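Local coordinates for protein thymine dioxygenase (Neurospora crassa, PDB 5C3Q) that binds thymine and 2-oxoglutarate beside a metal ion and probably oxidises thymine as a non-haem iron dioxygenase, at residues F183-D188 against N296-S301; G257-R262 against K325-R330. All coordinates share one frame; numbering follows the deposited sequence.

Contact 1: residues F183-D188 against N296-S301; sequences FVDVGD and NPNHKS
Asn298 binds the chain from Phe183 to Val186 through backbone and side chain, a worked case of one asparagine holding a turn. Asn298 N gives a nearly straight bond (172°) to Phe183 O, 2.7 Å away. With CG turned beside that same N (chi1 -56°), the amide lies against the turn: Asn298 OD1 accepts from Val186 N at 3.0 Å, the N-H coming from above the carbonyl plane, while Asn298 ND2 reaches Asp185 OD1 at 3.1 Å, nearly along the carboxylate's C-O axis. Bonds at both amide ends fix its rotation. At the far end, Asn296 ND2 approaches Asp188 O at 3.1 Å in that carbonyl's plane, and the oxygen lies in the amide plane of Asn296.

Two type I turns are joined, Val184 to Gly187 and Asn298 to Ser301. The first leads from helix 181-184 toward strand 190-200, the second follows strand 284-295, which runs antiparallel beside 190-200 in the double-stranded beta-helix fold; Asn296 has its side chain about 5 Å from the bound thymine.

Stacking and charge combine at Asp188. Its carboxylate lies almost parallel to the His299 ring (6°), and Asp188 CB sits over one face, 3.6 Å from the His299 ring centroid, as a CH-pi contact. Asp188 OD2 accepts from His299 N at 2.8 Å on its anti side; OD1 forms a salt bridge with Arg127, and a water links it to His299 NE2.

Packing beyond these bonds is slight: a Val186 methyl, CG2, rests 3.6 Å from Asn298 CG, and the Phe183 ring, beside Ser301, meets Trp263 edge-to-face.

Contact 2: residues G257-R262 against K325-R330; sequences GDLLAR and KYLVQR. With EDO (1,2-ethanediol), chain J; EDO (1,2-ethanediol), chain K.
Arg330 holds Asp258 in an uncommon way, with both terminal nitrogens on a single carboxylate oxygen. Arg330 NH1 lies 2.8 Å from Asp258 OD2, on its anti lone pair, and Arg330 NH2 meets Asp258 OD2 at 3.1 Å nearly head-on, in line with its bond to CG. The oxygen stays in the guanidinium plane, and the two flat groups are almost coplanar (14° apart). Bends at chi2 and chi3 (-65° and -60°) fold the arginine back so that Arg330 NH1 also donates to Tyr326 OH, 2.7 Å away and one turn earlier in its helix. Thr217 and Ser270 bind further to Asp258, through OD2 and OD1 respectively. A methionine in place of Arg330 would probably leave the Asp258 carboxylate without its opposite charge and the Tyr326 ring freer to shift.

Apolar packing lies alongside this polar cluster. Tyr326 projects toward helix 258-263, and Leu259 CD1 covers one face of its ring, 4.0 Å from the Tyr326 centroid; Leu259 CD2 extends to Leu327 CG at 4.4 Å. The extended Arg262 brings NH1 to 4.3 Å from Tyr326 CE1 and binds a 1,2-ethanediol, probably from the crystallisation liquor.

The short helical segments are 11.9 Å apart at closest approach, too far for backbones to meet, so the joining is done by side chains. Ile321 of strand 321-322 touches Leu259, Arg262 and Tyr326, while Leu260 packs on helix 147-173.

How the contacts relate
Along the chain the segments alternate: 183-188, 257-262, 296-301, 325-330, so the two contacts interlock rather than follow one another. Their centres are 12 Å apart on the same side of the chain's centre, and they touch directly. Leu327 CD1 packs 3.4 Å from Asn296 CG, and Leu259 CD2 lies 4.0 Å from Pro297 CD. Segment 296-301 is therefore held between the turn Val184 to Gly187 and the helices 258-263 and 323-332. Both contacts border the active site, since the side chains of Asn296 and Leu327 each come to about 5 Å from the bound thymine, consistent with the last helix, 323-332, helping to border the thymine pocket of the double-stranded beta-helix.

Contact 1: residues F183-D188 against N296-S301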
loop_
_atom_site.group_PDB
_atom_site.type_symbol
_atom_site.label_atom_id
_atom_site.label_comp_id
_atom_site.label_asym_id
_atom_site.label_seq_id
_atom_site.Cartn_x
_atom_site.Cartn_y
_atom_site.Cartn_z
ATOM N N PHE A 183 1.666 -19.758 0.572
ATOM C CA PHE A 183 2.036 -18.774 -0.444
ATOM C C PHE A 183 2.513 -17.446 0.153
ATOM O O PHE A 183 3.103 -16.639 -0.556
ATOM C CB PHE A 183 0.843 -18.485 -1.367
ATOM C CG PHE A 183 0.525 -19.591 -2.336
ATOM C CD1 PHE A 183 1.178 -19.670 -3.557
ATOM C CD2 PHE A 183 -0.461 -20.525 -2.049
ATOM C CE1 PHE A 183 0.871 -20.673 -4.465
ATOM C CE2 PHE A 183 -0.770 -21.532 -2.949
ATOM C CZ PHE A 183 -0.101 -21.608 -4.160
ATOM N N VAL A 184 2.232 -17.203 1.433
ATOM C CA VAL A 184 2.538 -15.907 2.062
ATOM C C VAL A 184 3.327 -15.972 3.380
ATOM O O VAL A 184 3.631 -14.930 3.959
ATOM C CB VAL A 184 1.247 -15.084 2.316
ATOM C CG1 VAL A 184 0.453 -14.909 1.029
ATOM C CG2 VAL A 184 0.382 -15.715 3.404
ATOM N N ASP A 185 3.679 -17.170 3.847
ATOM C CA ASP A 185 4.259 -17.322 5.194
ATOM C C ASP A 185 5.696 -16.794 5.372
ATOM O O ASP A 185 6.141 -16.598 6.505
ATOM C CB ASP A 185 4.171 -18.784 5.683
ATOM C CG ASP A 185 4.811 -19.780 4.725
ATOM O OD1 ASP A 185 5.438 -19.370 3.717
ATOM O OD2 ASP A 185 4.682 -20.991 4.988
ATOM N N VAL A 186 6.416 -16.570 4.275
ATOM C CA VAL A 186 7.796 -16.067 4.354
ATOM C C VAL A 186 7.841 -14.591 4.779
ATOM O O VAL A 186 8.782 -14.155 5.447
ATOM C CB VAL A 186 8.548 -16.280 3.019
ATOM C CG1 VAL A 186 9.909 -15.597 3.026
ATOM C CG2 VAL A 186 8.712 -17.769 2.747
ATOM N N GLY A 187 6.823 -13.824 4.401
ATOM C CA GLY A 187 6.762 -12.412 4.758
ATOM C C GLY A 187 7.681 -11.557 3.904
ATOM O O GLY A 187 8.369 -10.674 4.417
ATOM N N ASP A 188 7.678 -11.813 2.596
ATOM C CA ASP A 188 8.464 -11.038 1.636
ATOM C C ASP A 188 7.756 -9.716 1.337
ATOM O O ASP A 188 7.440 -9.406 0.194
ATOM C CB ASP A 188 8.673 -11.841 0.343
ATOM C CG ASP A 188 9.667 -12.970 0.507
ATOM O OD1 ASP A 188 10.673 -12.789 1.219
ATOM O OD2 ASP A 188 9.448 -14.043 -0.085
ATOM N N ASN A 296 3.172 -9.215 -0.253
ATOM C CA ASN A 296 3.455 -9.985 -1.454
ATOM C C ASN A 296 3.372 -11.478 -1.176
ATOM O O ASN A 296 3.612 -11.914 -0.051
ATOM C CB ASN A 296 4.865 -9.665 -1.956
ATOM C CG ASN A 296 5.024 -8.210 -2.373
ATOM O OD1 ASN A 296 4.283 -7.714 -3.218
ATOM N ND2 ASN A 296 6.002 -7.527 -1.794
ATOM N N PRO A 297 3.052 -12.276 -2.207
ATOM C CA PRO A 297 3.299 -13.704 -2.063
ATOM C C PRO A 297 4.791 -13.938 -1.853
ATOM O O PRO A 297 5.597 -13.052 -2.157
ATOM C CB PRO A 297 2.857 -14.289 -3.411
ATOM C CG PRO A 297 2.059 -13.228 -4.080
ATOM C CD PRO A 297 2.564 -11.926 -3.550
ATOM N N ASN A 298 5.151 -15.102 -1.323
ATOM C CA ASN A 298 6.553 -15.484 -1.208
ATOM C C ASN A 298 7.201 -15.307 -2.574
ATOM O O ASN A 298 6.596 -15.659 -3.585
ATOM C CB ASN A 298 6.686 -16.940 -0.752
ATOM C CG ASN A 298 5.968 -17.218 0.561
ATOM O OD1 ASN A 298 5.726 -16.311 1.354
ATOM N ND2 ASN A 298 5.627 -18.478 0.794
ATOM N N HIS A 299 8.411 -14.749 -2.618
ATOM C CA HIS A 299 9.078 -14.498 -3.900
ATOM C C HIS A 299 9.224 -15.780 -4.725
ATOM O O HIS A 299 9.204 -15.730 -5.953
ATOM C CB HIS A 299 10.452 -13.837 -3.704
ATOM C CG HIS A 299 10.387 -12.433 -3.178
ATOM N ND1 HIS A 299 9.435 -11.522 -3.585
ATOM C CD2 HIS A 299 11.180 -11.776 -2.298
ATOM C CE1 HIS A 299 9.632 -10.373 -2.966
ATOM N NE2 HIS A 299 10.685 -10.500 -2.178
ATOM N N LYS A 300 9.365 -16.917 -4.046
ATOM C CA LYS A 300 9.459 -18.220 -4.711
ATOM C C LYS A 300 8.132 -18.725 -5.305
ATOM O O LYS A 300 8.134 -19.677 -6.085
ATOM C CB LYS A 300 10.009 -19.272 -3.736
ATOM C CG LYS A 300 9.042 -19.669 -2.624
ATOM C CD LYS A 300 9.723 -20.483 -1.531
ATOM C CE LYS A 300 8.749 -20.805 -0.410
ATOM N NZ LYS A 300 9.379 -21.613 0.668
ATOM N N SER A 301 7.014 -18.098 -4.939
ATOM C CA SER A 301 5.681 -18.583 -5.326
ATOM C C SER A 301 5.409 -18.522 -6.820
ATOM O O SER A 301 5.753 -17.550 -7.486
ATOM C CB SER A 301 4.588 -17.781 -4.614
ATOM O OG SER A 301 4.578 -18.066 -3.233
HETATM O O HOH W 1 5.412 -13.380 1.544
HETATM O O HOH W 2 11.449 -10.061 0.507
HETATM O O HOH W 3 10.150 -16.859 -1.076
#

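Contact 2: residues G257-R262 against K325-R330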
loop_
_atom_site.group_PDB
_atom_site.type_symbol
_atom_site.label_atom_id
_atom_site.label_comp_id
_atom_site.label_asym_id
_atom_site.label_seq_id
_atom_site.Cartn_x
_atom_site.Cartn_y
_atom_site.Cartn_z
ATOM N N GLY A 257 -3.600 -5.753 -4.696
ATOM C CA GLY A 257 -2.629 -5.367 -5.708
ATOM C C GLY A 257 -2.755 -6.176 -6.993
ATOM O O GLY A 257 -3.560 -7.101 -7.092
ATOM N N ASP A 258 -1.920 -5.839 -7.969
ATOM C CA ASP A 258 -2.017 -6.418 -9.306
ATOM C C ASP A 258 -1.776 -7.914 -9.336
ATOM O O ASP A 258 -2.382 -8.615 -10.138
ATOM C CB ASP A 258 -1.072 -5.691 -10.266
ATOM C CG ASP A 258 -1.485 -4.246 -10.497
ATOM O OD1 ASP A 258 -2.675 -3.929 -10.254
ATOM O OD2 ASP A 258 -0.633 -3.431 -10.919
ATOM N N LEU A 259 -0.908 -8.411 -8.458
ATOM C CA LEU A 259 -0.620 -9.835 -8.428
ATOM C C LEU A 259 -1.846 -10.618 -7.934
ATOM O O LEU A 259 -2.175 -11.671 -8.484
ATOM C CB LEU A 259 0.626 -10.115 -7.570
ATOM C CG LEU A 259 1.657 -11.170 -7.990
ATOM C CD1 LEU A 259 1.804 -11.350 -9.498
ATOM C CD2 LEU A 259 3.006 -10.821 -7.365
ATOM N N LEU A 260 -2.542 -10.100 -6.923
ATOM C CA LEU A 260 -3.772 -10.756 -6.446
ATOM C C LEU A 260 -4.881 -10.698 -7.502
ATOM O O LEU A 260 -5.591 -11.672 -7.706
ATOM C CB LEU A 260 -4.257 -10.157 -5.118
ATOM C CG LEU A 260 -5.527 -10.772 -4.511
ATOM C CD1 LEU A 260 -5.417 -12.284 -4.359
ATOM C CD2 LEU A 260 -5.829 -10.137 -3.163
ATOM N N ALA A 261 -5.015 -9.561 -8.174
ATOM C CA ALA A 261 -5.964 -9.430 -9.284
ATOM C C ALA A 261 -5.750 -10.551 -10.296
ATOM O O ALA A 261 -6.677 -11.277 -10.653
ATOM C CB ALA A 261 -5.803 -8.075 -9.958
ATOM N N ARG A 262 -4.500 -10.694 -10.720
ATOM C CA ARG A 262 -4.099 -11.723 -11.673
ATOM C C ARG A 262 -4.285 -13.144 -11.114
ATOM O O ARG A 262 -4.803 -14.025 -11.790
ATOM C CB ARG A 262 -2.634 -11.497 -12.034
ATOM C CG ARG A 262 -2.096 -12.431 -13.086
ATOM C CD ARG A 262 -0.590 -12.318 -13.175
ATOM N NE ARG A 262 -0.108 -13.178 -14.248
ATOM C CZ ARG A 262 0.567 -12.775 -15.321
ATOM N NH1 ARG A 262 0.905 -11.500 -15.490
ATOM N NH2 ARG A 262 0.924 -13.682 -16.221
ATOM N N LYS A 325 9.910 -12.583 -9.596
ATOM C CA LYS A 325 10.268 -12.076 -10.919
ATOM C C LYS A 325 9.325 -10.964 -11.397
ATOM O O LYS A 325 9.771 -9.941 -11.922
ATOM C CB LYS A 325 10.266 -13.233 -11.918
ATOM C CG LYS A 325 10.689 -12.869 -13.325
ATOM C CD LYS A 325 10.804 -14.115 -14.188
ATOM C CE LYS A 325 11.385 -13.791 -15.555
ATOM N NZ LYS A 325 10.440 -12.996 -16.390
ATOM N N TYR A 326 8.023 -11.172 -11.215
ATOM C CA TYR A 326 7.033 -10.159 -11.585
ATOM C C TYR A 326 7.291 -8.842 -10.855
ATOM O O TYR A 326 7.314 -7.780 -11.469
ATOM C CB TYR A 326 5.616 -10.648 -11.286
ATOM C CG TYR A 326 4.552 -9.629 -11.612
ATOM C CD1 TYR A 326 4.082 -9.484 -12.911
ATOM C CD2 TYR A 326 4.025 -8.794 -10.624
ATOM C CE1 TYR A 326 3.112 -8.549 -13.222
ATOM C CE2 TYR A 326 3.056 -7.852 -10.927
ATOM C CZ TYR A 326 2.605 -7.734 -12.229
ATOM O OH TYR A 326 1.641 -6.803 -12.552
ATOM N N LEU A 327 7.494 -8.919 -9.543
ATOM C CA LEU A 327 7.690 -7.714 -8.732
ATOM C C LEU A 327 8.908 -6.907 -9.156
ATOM O O LEU A 327 8.822 -5.686 -9.280
ATOM C CB LEU A 327 7.814 -8.059 -7.248
ATOM C CG LEU A 327 6.520 -8.391 -6.509
ATOM C CD1 LEU A 327 6.866 -8.874 -5.113
ATOM C CD2 LEU A 327 5.584 -7.191 -6.440
ATOM N N VAL A 328 10.042 -7.579 -9.363
ATOM C CA VAL A 328 11.261 -6.871 -9.763
ATOM C C VAL A 328 11.079 -6.189 -11.115
ATOM O O VAL A 328 11.568 -5.082 -11.309
ATOM C CB VAL A 328 12.543 -7.747 -9.761
ATOM C CG1 VAL A 328 12.914 -8.128 -8.340
ATOM C CG2 VAL A 328 12.403 -8.985 -10.634
ATOM N N GLN A 329 10.350 -6.829 -12.026
ATOM C CA GLN A 329 10.022 -6.208 -13.311
ATOM C C GLN A 329 9.229 -4.913 -13.123
ATOM O O GLN A 329 9.508 -3.919 -13.788
ATOM C CB GLN A 329 9.274 -7.189 -14.219
ATOM C CG GLN A 329 10.183 -8.279 -14.774
ATOM C CD GLN A 329 9.482 -9.400 -15.538
ATOM O OE1 GLN A 329 10.152 -10.288 -16.063
ATOM N NE2 GLN A 329 8.150 -9.376 -15.604
ATOM N N ARG A 330 8.263 -4.916 -12.205
ATOM C CA ARG A 330 7.479 -3.712 -11.912
ATOM C C ARG A 330 8.337 -2.635 -11.240
ATOM O O ARG A 330 8.252 -1.457 -11.583
ATOM C CB ARG A 330 6.272 -4.036 -11.015
ATOM C CG ARG A 330 5.244 -4.993 -11.617
ATOM C CD ARG A 330 4.534 -4.430 -12.841
ATOM N NE ARG A 330 3.795 -3.201 -12.550
ATOM C CZ ARG A 330 2.562 -3.144 -12.054
ATOM N NH1 ARG A 330 1.888 -4.254 -11.773
ATOM N NH2 ARG A 330 1.995 -1.964 -11.834
HETATM C C1 EDO J . 5.284 -6.874 -15.724
HETATM O O1 EDO J . 5.940 -7.872 -14.931
HETATM C C2 EDO J . 6.114 -6.590 -16.971
HETATM O O2 EDO J . 6.117 -5.194 -17.301
HETATM C C1 EDO K . 3.101 -12.497 -18.410
HETATM O O1 EDO K . 2.287 -13.468 -19.086
HETATM C C2 EDO K . 2.342 -11.175 -18.373
HETATM O O2 EDO K . 2.722 -10.363 -17.256
#